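Local atomic coordinates of leucine-rich repeat protein (Bacteroides thetaiotaomicron, PDB entry 4ECN), a protein that is of unknown function but is probably an extracellular protein that binds other proteins through its leucine-rich repeats. Residues Y157-V162 with T222-S227. Numbering follows the deposited sequence.
Sequences YVDVTV and TTYSQS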
ATOM      1  N   TYR A 157      -8.363 -24.158  37.958  1.00 63.75           N
ATOM      2  CA  TYR A 157      -9.323 -23.491  37.073  1.00 63.02           C
ATOM      3  C   TYR A 157      -9.204 -23.999  35.637  1.00 65.67           C
ATOM      4  O   TYR A 157      -8.127 -24.430  35.215  1.00 65.43           O
ATOM      5  CB  TYR A 157      -9.122 -21.966  37.104  1.00 64.27           C
ATOM      6  CG  TYR A 157      -9.455 -21.365  38.448  1.00 68.39           C
ATOM      7  CD1 TYR A 157     -10.765 -21.028  38.779  1.00 70.83           C
ATOM      8  CD2 TYR A 157      -8.468 -21.170  39.410  1.00 70.65           C
ATOM      9  CE1 TYR A 157     -11.087 -20.525  40.040  1.00 73.42           C
ATOM     10  CE2 TYR A 157      -8.776 -20.661  40.673  1.00 72.60           C
ATOM     11  CZ  TYR A 157     -10.085 -20.329  40.982  1.00 81.91           C
ATOM     12  OH  TYR A 157     -10.379 -19.804  42.221  1.00 84.25           O
ATOM     13  N   VAL A 158     -10.317 -23.941  34.886  1.00 60.49           N
ATOM     14  CA  VAL A 158     -10.339 -24.367  33.496  1.00 58.79           C
ATOM     15  C   VAL A 158     -11.179 -23.375  32.644  1.00 61.48           C
ATOM     16  O   VAL A 158     -12.068 -22.686  33.159  1.00 61.04           O
ATOM     17  CB  VAL A 158     -10.854 -25.825  33.361  1.00 62.48           C
ATOM     18  CG1 VAL A 158     -12.370 -25.916  33.506  1.00 61.83           C
ATOM     19  CG2 VAL A 158     -10.397 -26.453  32.052  1.00 62.19           C
ATOM     20  N   ASP A 159     -10.847 -23.302  31.337  1.00 56.46           N
ATOM     21  CA  ASP A 159     -11.554 -22.550  30.293  1.00 54.05           C
ATOM     22  C   ASP A 159     -12.044 -23.531  29.297  1.00 56.24           C
ATOM     23  O   ASP A 159     -11.212 -24.239  28.740  1.00 56.03           O
ATOM     24  CB  ASP A 159     -10.659 -21.480  29.609  1.00 54.66           C
ATOM     25  CG  ASP A 159     -10.243 -20.279  30.436  1.00 59.67           C
ATOM     26  OD1 ASP A 159     -11.030 -19.843  31.284  1.00 59.65           O
ATOM     27  OD2 ASP A 159      -9.174 -19.724  30.164  1.00 66.34           O
ATOM     28  N   VAL A 160     -13.360 -23.663  29.082  1.00 52.24           N
ATOM     29  CA  VAL A 160     -13.718 -24.633  28.055  1.00 51.41           C
ATOM     30  C   VAL A 160     -14.520 -23.920  26.958  1.00 52.85           C
ATOM     31  O   VAL A 160     -15.293 -22.992  27.213  1.00 50.95           O
ATOM     32  CB  VAL A 160     -14.425 -25.939  28.533  1.00 56.00           C
ATOM     33  CG1 VAL A 160     -13.722 -26.540  29.751  1.00 56.71           C
ATOM     34  CG2 VAL A 160     -15.912 -25.758  28.796  1.00 55.79           C
ATOM     35  N   THR A 161     -14.250 -24.347  25.721  1.00 49.25           N
ATOM     36  CA  THR A 161     -14.937 -23.961  24.502  1.00 48.05           C
ATOM     37  C   THR A 161     -15.827 -25.100  24.105  1.00 52.53           C
ATOM     38  O   THR A 161     -15.339 -26.222  23.899  1.00 51.92           O
ATOM     39  CB  THR A 161     -13.960 -23.599  23.357  1.00 53.73           C
ATOM     40  OG1 THR A 161     -12.856 -22.846  23.842  1.00 58.34           O
ATOM     41  CG2 THR A 161     -14.655 -22.899  22.182  1.00 45.21           C
ATOM     42  N   VAL A 162     -17.128 -24.829  23.998  1.00 49.65           N
ATOM     43  CA  VAL A 162     -18.095 -25.821  23.539  1.00 49.50           C
ATOM     44  C   VAL A 162     -18.555 -25.406  22.179  1.00 53.37           C
ATOM     45  O   VAL A 162     -18.695 -24.208  21.943  1.00 54.74           O
ATOM     46  CB  VAL A 162     -19.287 -26.035  24.501  1.00 53.26           C
ATOM     47  CG1 VAL A 162     -18.829 -26.665  25.815  1.00 53.37           C
ATOM     48  CG2 VAL A 162     -20.071 -24.743  24.733  1.00 52.54           C
ATOM     49  N   THR A 222      -8.167 -24.613  28.431  1.00 51.37           N
ATOM     50  CA  THR A 222      -6.975 -24.065  29.059  1.00 51.07           C
ATOM     51  C   THR A 222      -7.112 -24.363  30.549  1.00 55.30           C
ATOM     52  O   THR A 222      -8.107 -23.956  31.162  1.00 52.50           O
ATOM     53  CB  THR A 222      -6.773 -22.583  28.728  1.00 57.31           C
ATOM     54  OG1 THR A 222      -6.721 -22.419  27.313  1.00 64.01           O
ATOM     55  CG2 THR A 222      -5.499 -22.041  29.317  1.00 53.14           C
ATOM     56  N   THR A 223      -6.157 -25.129  31.113  1.00 54.78           N
ATOM     57  CA  THR A 223      -6.165 -25.433  32.553  1.00 56.19           C
ATOM     58  C   THR A 223      -5.199 -24.474  33.283  1.00 62.03           C
ATOM     59  O   THR A 223      -4.203 -24.032  32.702  1.00 60.73           O
ATOM     60  CB  THR A 223      -5.833 -26.910  32.845  1.00 61.08           C
ATOM     61  OG1 THR A 223      -4.662 -27.282  32.128  1.00 62.39           O
ATOM     62  CG2 THR A 223      -6.977 -27.853  32.496  1.00 55.08           C
ATOM     63  N   TYR A 224      -5.511 -24.154  34.555  1.00 61.33           N
ATOM     64  CA  TYR A 224      -4.717 -23.253  35.392  1.00 62.49           C
ATOM     65  C   TYR A 224      -4.389 -23.826  36.779  1.00 71.32           C
ATOM     66  O   TYR A 224      -5.206 -24.522  37.380  1.00 70.67           O
ATOM     67  CB  TYR A 224      -5.455 -21.923  35.605  1.00 62.76           C
ATOM     68  CG  TYR A 224      -5.802 -21.194  34.332  1.00 62.85           C
ATOM     69  CD1 TYR A 224      -4.890 -20.331  33.728  1.00 64.26           C
ATOM     70  CD2 TYR A 224      -7.047 -21.354  33.732  1.00 62.58           C
ATOM     71  CE1 TYR A 224      -5.198 -19.675  32.538  1.00 63.29           C
ATOM     72  CE2 TYR A 224      -7.369 -20.697  32.548  1.00 62.15           C
ATOM     73  CZ  TYR A 224      -6.444 -19.857  31.954  1.00 67.01           C
ATOM     74  OH  TYR A 224      -6.768 -19.214  30.782  1.00 63.20           O
ATOM     75  N   SER A 225      -3.204 -23.468  37.303  1.00 71.98           N
ATOM     76  CA  SER A 225      -2.750 -23.811  38.654  1.00 73.69           C
ATOM     77  C   SER A 225      -2.715 -22.536  39.492  1.00 79.79           C
ATOM     78  O   SER A 225      -2.247 -21.515  38.998  1.00 78.59           O
ATOM     79  CB  SER A 225      -1.386 -24.497  38.623  1.00 76.62           C
ATOM     80  OG  SER A 225      -0.362 -23.641  38.142  1.00 81.24           O
ATOM     81  N   GLN A 226      -3.250 -22.575  40.729  1.00 79.49           N
ATOM     82  CA  GLN A 226      -3.289 -21.412  41.623  1.00 80.56           C
ATOM     83  C   GLN A 226      -2.287 -21.613  42.752  1.00 88.88           C
ATOM     84  O   GLN A 226      -2.258 -22.684  43.370  1.00 89.33           O
ATOM     85  CB  GLN A 226      -4.716 -21.175  42.180  1.00 81.33           C
ATOM     86  CG  GLN A 226      -4.958 -19.811  42.863  1.00 88.02           C
ATOM     87  CD  GLN A 226      -5.416 -18.694  41.935  1.00103.93           C
ATOM     88  OE1 GLN A 226      -6.352 -18.833  41.133  1.00 93.74           O
ATOM     89  NE2 GLN A 226      -4.850 -17.514  42.113  1.00 97.46           N
ATOM     90  N   SER A 227      -1.445 -20.585  42.984  1.00 88.12           N
ATOM     91  CA  SER A 227      -0.424 -20.509  44.041  1.00 90.26           C
ATOM     92  C   SER A 227      -0.522 -19.135  44.698  1.00 95.44           C
ATOM     93  O   SER A 227      -0.043 -18.129  44.150  1.00 94.23           O
ATOM     94  CB  SER A 227       0.977 -20.782  43.494  1.00 94.62           C
ATOM     95  OG  SER A 227       1.963 -20.704  44.512  1.00105.08           O
TER
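Tyr157 and Asp159 pair with Tyr224 and Thr222 through four backbone hydrogen bonds, two in each antiparallel hydrogen-bonded pair. At the first, Tyr224 N gives to Tyr157 O at 2.7 Å, and Tyr157 N gives back to Tyr224 O. At the second, Asp159 N gives to Thr222 O at 2.8 Å, and Thr222 N returns a bond to Asp159 O. Val158 and Thr223 form the non-hydrogen-bonded pair between them, and there CA-H...O contacts run from Val158 CA to Thr222 O and from Thr223 CA to Tyr157 O.

The side chains of Tyr157, Asp159, Thr222 and Tyr224 share one face of the sheet, and on it the hydroxyl of Tyr224 donates to Asp159 OD2 at 2.5 Å. The oxygen is met on its syn side, 30° out of the carboxylate plane. With CG anti to its carbonyl carbon (chi1 -58°), Tyr224 leans its ring toward the neighbouring strand edge-on, with Tyr157 O and the carboxylate of Asp159 near the ring plane; the carboxylate plane is turned 75° from the ring. Asp159 OD1 accepts from Gly175 N, so both carboxylate oxygens are held, one from each neighbouring strand.

Strand 157-164 thus lies between strands 170-179 and 214-227 in the mixed sheet of the second DUF4458 domain, a family of the transthyretin clan, in the N-terminal part of the chain, ahead of the leucine-rich repeats.

Apolar packing is modest. Tyr157 CB lies 4.0 Å from Tyr224 CB, and on the opposite face of the sheet Val158 CG2 meets Thr223 CG2 at 3.7 Å, while Thr223 OG1 bonds to Tyr150 OH. Beyond the ladder, Gln226 bends at chi2 to bring OE1 obliquely to Tyr157 CE2; Arg231 donates to that OE1 through NE and makes a cation-pi contact with the Tyr157 ring.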